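Local atomic coordinates of beta-galactosidase (PDB entry 3TTY), a protein that hydrolyses terminal non-reducing beta-D-galactose residues from beta-D-galactosides, binding galactose in the pocket of a TIM-barrel glycoside hydrolase that assembles as a trimer. Residues A[45-50]-A[123-128]; A[254-259]-A[401-406]; A[408-413]-A[460-465]. All blocks are in the same frame, centred on the assembly; numbering follows the deposited sequence.

Contact 1: A[45-50]-A[123-128]; sequences FSWAKI and KYAKIL
Trp47 of the short helix 47-50 lays an indole face against a methyl of Leu128 on helix 119-135. Phe45 belongs to the galactose pocket and touches the bound sugar. Ser46 occupies the N-cap position of the short helix without capping it, its hydroxyl bonding to Glu18 instead. Trp47 places CG anti to its own N (chi1 -166°), which sends the ring across to the longer helix. One methyl of Leu128 settles on an indole face: CD2 lies 3.6 Å from the centroid of the five-membered ring of Trp47 and only 8° from the ring normal, a well-centred CH-pi contact. The benzo end meets the preceding turn of the long helix. There Trp47 CZ2 comes within 3.8 Å of Tyr124 CB, which sits at the ring edge and in its plane, and Trp47 CH2 approaches Ala125 CB at 4.0 Å. The indole nitrogen is satisfied by the side chain of Gln51. One turn on, Ile50 uses its CG2 branch against the other methyl of Leu128, 4.0 Å from CD1, so the two leucine methyls are divided between tryptophan and isoleucine. No hydrogen bond crosses the buried, apolar interface. The short helix follows barrel strand 39-42, and the long one precedes barrel strand 142-146. Met89 of helix 87-92 packs on both Trp47 and Tyr124, Trp61 of helix 60-71 lies against Ile50, helix 215-243 borders Ala125, and Ser188 of the second subunit packs on Trp47.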
loop_
_atom_site.group_PDB
_atom_site.type_symbol
_atom_site.label_atom_id
_atom_site.label_comp_id
_atom_site.label_asym_id
_atom_site.label_seq_id
_atom_site.Cartn_x
_atom_site.Cartn_y
_atom_site.Cartn_z
ATOM N N PHE A 45 -27.698 -2.180 19.816
ATOM C CA PHE A 45 -27.399 -0.979 19.044
ATOM C C PHE A 45 -28.557 -0.006 18.963
ATOM O O PHE A 45 -28.969 0.385 17.869
ATOM C CB PHE A 45 -26.920 -1.349 17.633
ATOM C CG PHE A 45 -25.516 -1.923 17.595
ATOM C CD1 PHE A 45 -24.427 -1.164 18.000
ATOM C CD2 PHE A 45 -25.287 -3.208 17.135
ATOM C CE1 PHE A 45 -23.128 -1.677 17.951
ATOM C CE2 PHE A 45 -23.993 -3.734 17.091
ATOM C CZ PHE A 45 -22.911 -2.963 17.501
ATOM N N SER A 46 -29.068 0.413 20.117
ATOM C CA SER A 46 -30.254 1.250 20.122
ATOM C C SER A 46 -30.135 2.403 21.106
ATOM O O SER A 46 -31.138 2.886 21.641
ATOM C CB SER A 46 -31.496 0.409 20.426
ATOM O OG SER A 46 -32.052 -0.097 19.230
ATOM N N TRP A 47 -28.907 2.846 21.338
ATOM C CA TRP A 47 -28.692 3.934 22.257
ATOM C C TRP A 47 -29.540 5.133 21.814
ATOM O O TRP A 47 -30.297 5.683 22.605
ATOM C CB TRP A 47 -27.207 4.275 22.338
ATOM C CG TRP A 47 -26.853 5.156 23.484
ATOM C CD1 TRP A 47 -27.696 5.965 24.200
ATOM C CD2 TRP A 47 -25.554 5.313 24.063
ATOM N NE1 TRP A 47 -26.987 6.630 25.182
ATOM C CE2 TRP A 47 -25.673 6.243 25.117
ATOM C CE3 TRP A 47 -24.298 4.777 23.777
ATOM C CZ2 TRP A 47 -24.584 6.618 25.904
ATOM C CZ3 TRP A 47 -23.219 5.158 24.551
ATOM C CH2 TRP A 47 -23.372 6.068 25.601
ATOM N N ALA A 48 -29.453 5.502 20.545
ATOM C CA ALA A 48 -30.192 6.662 20.056
ATOM C C ALA A 48 -31.711 6.457 20.072
ATOM O O ALA A 48 -32.464 7.404 20.285
ATOM C CB ALA A 48 -29.712 7.080 18.663
ATOM N N LYS A 49 -32.170 5.231 19.860
ATOM C CA LYS A 49 -33.611 4.987 19.945
ATOM C C LYS A 49 -34.115 5.227 21.367
ATOM O O LYS A 49 -35.205 5.755 21.589
ATOM C CB LYS A 49 -33.963 3.568 19.498
ATOM C CG LYS A 49 -35.475 3.337 19.369
ATOM C CD LYS A 49 -35.774 1.965 18.810
ATOM C CE LYS A 49 -37.278 1.769 18.585
ATOM N NZ LYS A 49 -37.924 2.892 17.858
ATOM N N ILE A 50 -33.300 4.849 22.336
ATOM C CA ILE A 50 -33.664 5.029 23.726
ATOM C C ILE A 50 -33.516 6.479 24.137
ATOM O O ILE A 50 -34.428 7.072 24.717
ATOM C CB ILE A 50 -32.777 4.172 24.639
ATOM C CG1 ILE A 50 -33.051 2.685 24.382
ATOM C CG2 ILE A 50 -33.001 4.561 26.089
ATOM C CD1 ILE A 50 -31.987 1.760 24.937
ATOM N N LYS A 123 -20.234 9.361 31.588
ATOM C CA LYS A 123 -21.455 9.863 32.229
ATOM C C LYS A 123 -22.724 9.187 31.695
ATOM O O LYS A 123 -23.507 8.632 32.459
ATOM C CB LYS A 123 -21.568 11.392 32.095
ATOM C CG LYS A 123 -22.841 11.988 32.669
ATOM C CD LYS A 123 -22.833 13.507 32.556
ATOM C CE LYS A 123 -24.189 14.105 32.926
ATOM N NZ LYS A 123 -24.211 15.608 32.770
ATOM N N TYR A 124 -22.933 9.214 30.387
ATOM C CA TYR A 124 -24.194 8.683 29.862
ATOM C C TYR A 124 -24.229 7.160 29.730
ATOM O O TYR A 124 -25.293 6.552 29.828
ATOM C CB TYR A 124 -24.578 9.378 28.559
ATOM C CG TYR A 124 -24.896 10.830 28.779
ATOM C CD1 TYR A 124 -26.026 11.203 29.501
ATOM C CD2 TYR A 124 -24.058 11.831 28.292
ATOM C CE1 TYR A 124 -26.329 12.535 29.720
ATOM C CE2 TYR A 124 -24.355 13.180 28.506
ATOM C CZ TYR A 124 -25.491 13.524 29.227
ATOM O OH TYR A 124 -25.801 14.851 29.458
ATOM N N ALA A 125 -23.070 6.545 29.520
ATOM C CA ALA A 125 -23.019 5.101 29.418
ATOM C C ALA A 125 -23.361 4.477 30.773
ATOM O O ALA A 125 -24.118 3.513 30.834
ATOM C CB ALA A 125 -21.648 4.624 28.919
ATOM N N LYS A 126 -22.817 5.038 31.853
ATOM C CA LYS A 126 -23.176 4.602 33.204
ATOM C C LYS A 126 -24.673 4.787 33.499
ATOM O O LYS A 126 -25.344 3.877 33.973
ATOM C CB LYS A 126 -22.355 5.350 34.250
ATOM C CG LYS A 126 -22.796 5.057 35.682
ATOM C CD LYS A 126 -21.741 5.463 36.717
ATOM C CE LYS A 126 -22.186 5.072 38.131
ATOM N NZ LYS A 126 -21.144 5.370 39.153
ATOM N N ILE A 127 -25.193 5.973 33.222
ATOM C CA ILE A 127 -26.617 6.204 33.404
ATOM C C ILE A 127 -27.475 5.205 32.617
ATOM O O ILE A 127 -28.407 4.615 33.171
ATOM C CB ILE A 127 -27.000 7.654 33.056
ATOM C CG1 ILE A 127 -26.341 8.604 34.063
ATOM C CG2 ILE A 127 -28.522 7.826 33.068
ATOM C CD1 ILE A 127 -26.638 10.081 33.829
ATOM N N LEU A 128 -27.157 5.000 31.339
ATOM C CA LEU A 128 -27.960 4.095 30.505
ATOM C C LEU A 128 -28.009 2.673 31.078
ATOM O O LEU A 128 -29.083 2.079 31.198
ATOM C CB LEU A 128 -27.467 4.073 29.056
ATOM C CG LEU A 128 -28.211 3.158 28.076
ATOM C CD1 LEU A 128 -29.734 3.384 28.120
ATOM C CD2 LEU A 128 -27.672 3.340 26.658
#

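Contact 2: A[254-259]-A[401-406]; sequences MGFYPE and VMYDWE
Trp405 points the edge of its indole into the backbone of loop 254-259, where the carbonyl oxygens of Gly255, Tyr257 and Pro258 line it. The hydrogen bond goes to the middle one: Trp405 NE1 donates to Tyr257 O over 2.7 Å, almost straight at 172°, with the oxygen close to the indole plane and the donor tilted 18° from the carbonyl plane. On either side of it along the ring rim, Gly255 O stands 3.5 Å from Trp405 CZ2 and Pro258 O the same 3.5 Å from Trp405 CD1, both near the ring plane. Beside this, Phe256 turns its edge onto the face of Tyr403, centroids 4.8 Å apart and planes at 66°, an edge-to-face pair in which Phe256 CE1 lies 3.6 Å above the centre of the tyrosine ring. Tyr403 is held at its hydroxyl by Arg408, and its CE2 lies over a face of Trp405, so the three rings pack in succession. Loop 254-259 follows strand 249-253 of the TIM barrel, whereas 401-406 leads from strand 399-402 of the mixed sheet into helix 405-413, with Asp404 at the N-cap, its OD1 accepting a weak bond from Glu406 N; the contact thus joins the barrel to the trimerisation domain. Leu293 of helix 284-296 closes over Phe256, Tyr403 and Trp405. The side chains of Tyr257 and Pro258 form the looser, partly exposed flank, although their carbonyls take part in the tight one. Neither side chain comes into contact with 401-406, and the Tyr257 hydroxyl accepts from Gly153 N, with Glu259 OE1 close by.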
loop_
_atom_site.group_PDB
_atom_site.type_symbol
_atom_site.label_atom_id
_atom_site.label_comp_id
_atom_site.label_asym_id
_atom_site.label_seq_id
_atom_site.Cartn_x
_atom_site.Cartn_y
_atom_site.Cartn_z
ATOM N N MET A 254 -12.882 -11.024 21.133
ATOM C CA MET A 254 -12.573 -11.339 19.739
ATOM C C MET A 254 -11.400 -12.299 19.582
ATOM O O MET A 254 -10.630 -12.198 18.634
ATOM C CB MET A 254 -12.362 -10.054 18.934
ATOM C CG MET A 254 -13.632 -9.207 18.857
ATOM S SD MET A 254 -13.430 -7.577 18.112
ATOM C CE MET A 254 -12.644 -6.700 19.458
ATOM N N GLY A 255 -11.278 -13.235 20.519
ATOM C CA GLY A 255 -10.277 -14.278 20.413
ATOM C C GLY A 255 -8.864 -13.735 20.464
ATOM O O GLY A 255 -8.474 -13.076 21.435
ATOM N N PHE A 256 -8.105 -13.999 19.404
ATOM C CA PHE A 256 -6.713 -13.566 19.314
ATOM C C PHE A 256 -6.551 -12.120 18.844
ATOM O O PHE A 256 -5.521 -11.752 18.283
ATOM C CB PHE A 256 -5.926 -14.518 18.417
ATOM C CG PHE A 256 -5.397 -15.723 19.143
ATOM C CD1 PHE A 256 -4.153 -15.683 19.766
ATOM C CD2 PHE A 256 -6.146 -16.886 19.221
ATOM C CE1 PHE A 256 -3.665 -16.784 20.436
ATOM C CE2 PHE A 256 -5.664 -17.994 19.903
ATOM C CZ PHE A 256 -4.424 -17.941 20.509
ATOM N N TYR A 257 -7.586 -11.314 19.067
ATOM C CA TYR A 257 -7.537 -9.884 18.804
ATOM C C TYR A 257 -6.296 -9.304 19.479
ATOM O O TYR A 257 -6.089 -9.493 20.678
ATOM C CB TYR A 257 -8.822 -9.235 19.341
ATOM C CG TYR A 257 -8.946 -7.733 19.206
ATOM C CD1 TYR A 257 -8.832 -7.104 17.968
ATOM C CD2 TYR A 257 -9.221 -6.941 20.321
ATOM C CE1 TYR A 257 -8.970 -5.722 17.848
ATOM C CE2 TYR A 257 -9.361 -5.565 20.215
ATOM C CZ TYR A 257 -9.231 -4.959 18.978
ATOM O OH TYR A 257 -9.376 -3.587 18.881
ATOM N N PRO A 258 -5.466 -8.586 18.708
ATOM C CA PRO A 258 -4.165 -8.151 19.236
ATOM C C PRO A 258 -4.183 -6.959 20.208
ATOM O O PRO A 258 -3.223 -6.817 20.967
ATOM C CB PRO A 258 -3.351 -7.807 17.969
ATOM C CG PRO A 258 -4.363 -7.598 16.881
ATOM C CD PRO A 258 -5.601 -8.378 17.254
ATOM N N GLU A 259 -5.232 -6.144 20.214
ATOM C CA GLU A 259 -5.155 -4.839 20.873
ATOM C C GLU A 259 -5.508 -4.772 22.367
ATOM O O GLU A 259 -5.240 -3.769 23.025
ATOM C CB GLU A 259 -5.969 -3.803 20.086
ATOM C CG GLU A 259 -5.397 -3.534 18.700
ATOM C CD GLU A 259 -6.132 -2.441 17.973
ATOM O OE1 GLU A 259 -7.374 -2.353 18.131
ATOM O OE2 GLU A 259 -5.472 -1.662 17.249
ATOM N N VAL A 401 -0.060 -24.741 26.674
ATOM C CA VAL A 401 0.697 -23.821 25.838
ATOM C C VAL A 401 0.349 -22.364 26.159
ATOM O O VAL A 401 -0.823 -21.957 26.179
ATOM C CB VAL A 401 0.557 -24.128 24.333
ATOM C CG1 VAL A 401 -0.798 -24.698 24.036
ATOM C CG2 VAL A 401 0.846 -22.884 23.504
ATOM N N MET A 402 1.402 -21.604 26.429
ATOM C CA MET A 402 1.299 -20.263 26.964
ATOM C C MET A 402 1.202 -19.248 25.847
ATOM O O MET A 402 1.824 -19.398 24.796
ATOM C CB MET A 402 2.535 -19.941 27.808
ATOM C CG MET A 402 2.577 -20.608 29.161
ATOM S SD MET A 402 4.145 -20.295 29.988
ATOM C CE MET A 402 3.762 -20.849 31.644
ATOM N N TYR A 403 0.418 -18.211 26.106
ATOM C CA TYR A 403 0.237 -17.102 25.196
ATOM C C TYR A 403 0.096 -15.873 26.091
ATOM O O TYR A 403 -0.505 -15.946 27.159
ATOM C CB TYR A 403 -1.037 -17.305 24.346
ATOM C CG TYR A 403 -1.466 -16.046 23.632
ATOM C CD1 TYR A 403 -0.770 -15.586 22.514
ATOM C CD2 TYR A 403 -2.538 -15.296 24.090
ATOM C CE1 TYR A 403 -1.139 -14.424 21.872
ATOM C CE2 TYR A 403 -2.919 -14.127 23.446
ATOM C CZ TYR A 403 -2.209 -13.699 22.339
ATOM O OH TYR A 403 -2.572 -12.542 21.699
ATOM N N ASP A 404 0.643 -14.745 25.669
ATOM C CA ASP A 404 0.575 -13.538 26.486
ATOM C C ASP A 404 0.490 -12.304 25.617
ATOM O O ASP A 404 1.280 -12.159 24.686
ATOM C CB ASP A 404 1.815 -13.427 27.377
ATOM C CG ASP A 404 1.741 -12.240 28.323
ATOM O OD1 ASP A 404 2.385 -11.217 28.046
ATOM O OD2 ASP A 404 1.018 -12.321 29.333
ATOM N N TRP A 405 -0.430 -11.394 25.936
ATOM C CA TRP A 405 -0.630 -10.208 25.094
ATOM C C TRP A 405 0.508 -9.194 25.181
ATOM O O TRP A 405 0.810 -8.512 24.187
ATOM C CB TRP A 405 -1.976 -9.509 25.384
ATOM C CG TRP A 405 -3.107 -9.977 24.527
ATOM C CD1 TRP A 405 -3.522 -9.436 23.344
ATOM C CD2 TRP A 405 -3.983 -11.085 24.791
ATOM N NE1 TRP A 405 -4.607 -10.140 22.852
ATOM C CE2 TRP A 405 -4.911 -11.152 23.725
ATOM C CE3 TRP A 405 -4.084 -12.015 25.835
ATOM C CZ2 TRP A 405 -5.916 -12.124 23.663
ATOM C CZ3 TRP A 405 -5.089 -12.980 25.772
ATOM C CH2 TRP A 405 -5.987 -13.029 24.694
ATOM N N GLU A 406 1.127 -9.078 26.357
ATOM C CA GLU A 406 2.178 -8.074 26.570
ATOM C C GLU A 406 3.435 -8.536 25.862
ATOM O O GLU A 406 4.133 -7.751 25.216
ATOM C CB GLU A 406 2.439 -7.829 28.058
ATOM C CG GLU A 406 1.273 -7.139 28.776
ATOM C CD GLU A 406 1.563 -6.787 30.233
ATOM O OE1 GLU A 406 2.270 -7.558 30.912
ATOM O OE2 GLU A 406 1.075 -5.732 30.704
#

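Contact 3: A[408-413]-A[460-465]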
loop_
_atom_site.group_PDB
_atom_site.type_symbol
_atom_site.label_atom_id
_atom_site.label_comp_id
_atom_site.label_asym_id
_atom_site.label_seq_id
_atom_site.Cartn_x
_atom_site.Cartn_y
_atom_site.Cartn_z
ATOM N N ARG A 408 3.283 -10.367 23.235
ATOM C CA ARG A 408 2.914 -10.128 21.843
ATOM C C ARG A 408 3.194 -8.686 21.403
ATOM O O ARG A 408 3.823 -8.456 20.371
ATOM C CB ARG A 408 1.438 -10.461 21.614
ATOM C CG ARG A 408 0.968 -10.164 20.197
ATOM C CD ARG A 408 -0.395 -10.787 19.895
ATOM N NE ARG A 408 -0.803 -10.593 18.503
ATOM C CZ ARG A 408 -1.954 -11.032 17.992
ATOM N NH1 ARG A 408 -2.812 -11.694 18.758
ATOM N NH2 ARG A 408 -2.255 -10.802 16.721
ATOM N N TRP A 409 2.710 -7.721 22.179
ATOM C CA TRP A 409 2.938 -6.311 21.881
ATOM C C TRP A 409 4.424 -5.970 21.748
ATOM O O TRP A 409 4.839 -5.308 20.785
ATOM C CB TRP A 409 2.325 -5.435 22.965
ATOM C CG TRP A 409 0.827 -5.482 23.019
ATOM C CD1 TRP A 409 -0.023 -5.838 22.007
ATOM C CD2 TRP A 409 0.003 -5.173 24.150
ATOM N NE1 TRP A 409 -1.323 -5.759 22.444
ATOM C CE2 TRP A 409 -1.336 -5.352 23.752
ATOM C CE3 TRP A 409 0.270 -4.761 25.459
ATOM C CZ2 TRP A 409 -2.408 -5.119 24.612
ATOM C CZ3 TRP A 409 -0.783 -4.543 26.311
ATOM C CH2 TRP A 409 -2.115 -4.715 25.885
ATOM N N ALA A 410 5.223 -6.404 22.717
ATOM C CA ALA A 410 6.664 -6.150 22.654
ATOM C C ALA A 410 7.306 -6.783 21.407
ATOM O O ALA A 410 8.084 -6.128 20.697
ATOM C CB ALA A 410 7.355 -6.620 23.922
ATOM N N LEU A 411 6.961 -8.038 21.125
ATOM C CA LEU A 411 7.457 -8.695 19.915
ATOM C C LEU A 411 7.049 -7.944 18.663
ATOM O O LEU A 411 7.857 -7.730 17.771
ATOM C CB LEU A 411 6.949 -10.131 19.821
ATOM C CG LEU A 411 7.729 -11.187 20.592
ATOM C CD1 LEU A 411 7.074 -12.537 20.406
ATOM C CD2 LEU A 411 9.185 -11.212 20.130
ATOM N N GLU A 412 5.793 -7.528 18.587
ATOM C CA GLU A 412 5.321 -6.901 17.359
ATOM C C GLU A 412 5.828 -5.471 17.185
ATOM O O GLU A 412 5.850 -4.952 16.071
ATOM C CB GLU A 412 3.796 -6.968 17.263
ATOM C CG GLU A 412 3.281 -8.401 17.125
ATOM C CD GLU A 412 1.767 -8.494 16.966
ATOM O OE1 GLU A 412 1.088 -7.440 16.987
ATOM O OE2 GLU A 412 1.263 -9.634 16.836
ATOM N N LEU A 413 6.230 -4.837 18.280
ATOM C CA LEU A 413 6.751 -3.470 18.227
ATOM C C LEU A 413 8.261 -3.453 18.042
ATOM O O LEU A 413 8.845 -2.423 17.709
ATOM C CB LEU A 413 6.391 -2.710 19.503
ATOM C CG LEU A 413 4.929 -2.318 19.638
ATOM C CD1 LEU A 413 4.537 -2.108 21.105
ATOM C CD2 LEU A 413 4.702 -1.070 18.822
ATOM N N VAL A 460 8.492 -18.691 21.914
ATOM C CA VAL A 460 8.969 -17.312 21.861
ATOM C C VAL A 460 8.528 -16.492 23.069
ATOM O O VAL A 460 7.836 -15.483 22.922
ATOM C CB VAL A 460 8.498 -16.614 20.577
ATOM C CG1 VAL A 460 9.356 -15.409 20.287
ATOM C CG2 VAL A 460 8.549 -17.579 19.403
ATOM N N MET A 461 8.918 -16.944 24.262
ATOM C CA MET A 461 8.660 -16.209 25.490
ATOM C C MET A 461 9.737 -15.138 25.589
ATOM O O MET A 461 10.628 -15.184 26.450
ATOM C CB MET A 461 8.673 -17.145 26.706
ATOM C CG MET A 461 8.041 -16.556 27.978
ATOM S SD MET A 461 6.408 -15.818 27.705
ATOM C CE MET A 461 5.479 -17.260 27.156
ATOM N N TYR A 462 9.647 -14.198 24.656
ATOM C CA TYR A 462 10.524 -13.050 24.543
ATOM C C TYR A 462 10.526 -12.213 25.817
ATOM O O TYR A 462 11.587 -11.923 26.373
ATOM C CB TYR A 462 10.066 -12.222 23.342
ATOM C CG TYR A 462 10.682 -10.850 23.190
ATOM C CD1 TYR A 462 11.981 -10.687 22.698
ATOM C CD2 TYR A 462 9.945 -9.707 23.485
ATOM C CE1 TYR A 462 12.529 -9.416 22.538
ATOM C CE2 TYR A 462 10.480 -8.448 23.322
ATOM C CZ TYR A 462 11.767 -8.301 22.853
ATOM O OH TYR A 462 12.277 -7.026 22.694
ATOM N N MET A 463 9.339 -11.848 26.294
ATOM C CA MET A 463 9.229 -11.140 27.566
ATOM C C MET A 463 9.037 -12.091 28.754
ATOM O O MET A 463 8.110 -12.907 28.779
ATOM C CB MET A 463 8.097 -10.110 27.540
ATOM C CG MET A 463 7.771 -9.513 28.935
ATOM S SD MET A 463 6.353 -8.389 28.862
ATOM C CE MET A 463 6.978 -7.241 27.644
ATOM N N VAL A 464 9.922 -11.966 29.738
ATOM C CA VAL A 464 9.814 -12.711 30.981
ATOM C C VAL A 464 9.444 -11.770 32.127
ATOM O O VAL A 464 10.203 -10.863 32.458
ATOM C CB VAL A 464 11.116 -13.450 31.290
ATOM C CG1 VAL A 464 11.082 -14.025 32.697
ATOM C CG2 VAL A 464 11.330 -14.553 30.260
ATOM N N LYS A 465 8.261 -11.983 32.706
ATOM C CA LYS A 465 7.716 -11.111 33.742
ATOM C C LYS A 465 8.154 -11.591 35.125
ATOM O O LYS A 465 8.559 -12.740 35.276
ATOM C CB LYS A 465 6.186 -11.084 33.663
ATOM C CG LYS A 465 5.614 -10.596 32.334
ATOM C CD LYS A 465 4.097 -10.669 32.373
ATOM C CE LYS A 465 3.465 -10.327 31.029
ATOM N NZ LYS A 465 1.977 -10.253 31.161
#
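Leu411 and Ala410, on one side of helix 405-413, meet the loop 460-465 entirely through apolar contacts. The closest is a methyl over an aromatic face: Leu411 CD2 lies 3.4 Å from Tyr462 CG, toward the CB end of the ring. The other leucine methyl, CD1, goes to Val460 CG1 at 3.7 Å, so the forked end of Leu411 spans two residues of the loop. Ala410 is met differently. Its CB sits at the ring edge, in plane, 3.7 Å from Tyr462 CE2, and also touches Met463 CE at 3.8 Å, the methionine chain bending at its last torsion (chi3 -57°).

Polar interactions lie around this patch. Asn407, one turn before Leu411, bonds through its side chain to Val460 O and Met463 N, tying the loop backbone to the helix. Farther round the helix, Arg408 NE and Glu412 OE2 form a 2.8 Å salt bridge. The Tyr462 hydroxyl is hydrogen-bonded to Asp495 of its own chain and to the hydroxyl of Tyr357 of the third subunit.

The direct contact between the segments is apolar, and the neighbouring Asn407 supplies the polar tie, while the tyrosine that receives the leucine extends its polar end into the trimer interface.

How the contacts relate
Along the chain the contacts follow one another in series: contact 1 within the TIM barrel, contact 2 from barrel to trimerisation domain, contact 3 within that domain. Contact 1 stands apart, its centre 30 Å from that of contact 2 and 38 Å from that of contact 3. Contacts 2 and 3 have centres only 11 Å apart and share helix 405-413. They are linked directly, by a probable hydrogen bond of 2.6 Å from Trp409 NE1 to Pro258 O and a 2.7 Å salt bridge between Glu406 OE1 and Lys465 NZ. Helix 405-413 thus lies between the barrel loop 254-259 and loop 460-465, whose Tyr462 meets the third subunit, while contact 1 borders the second.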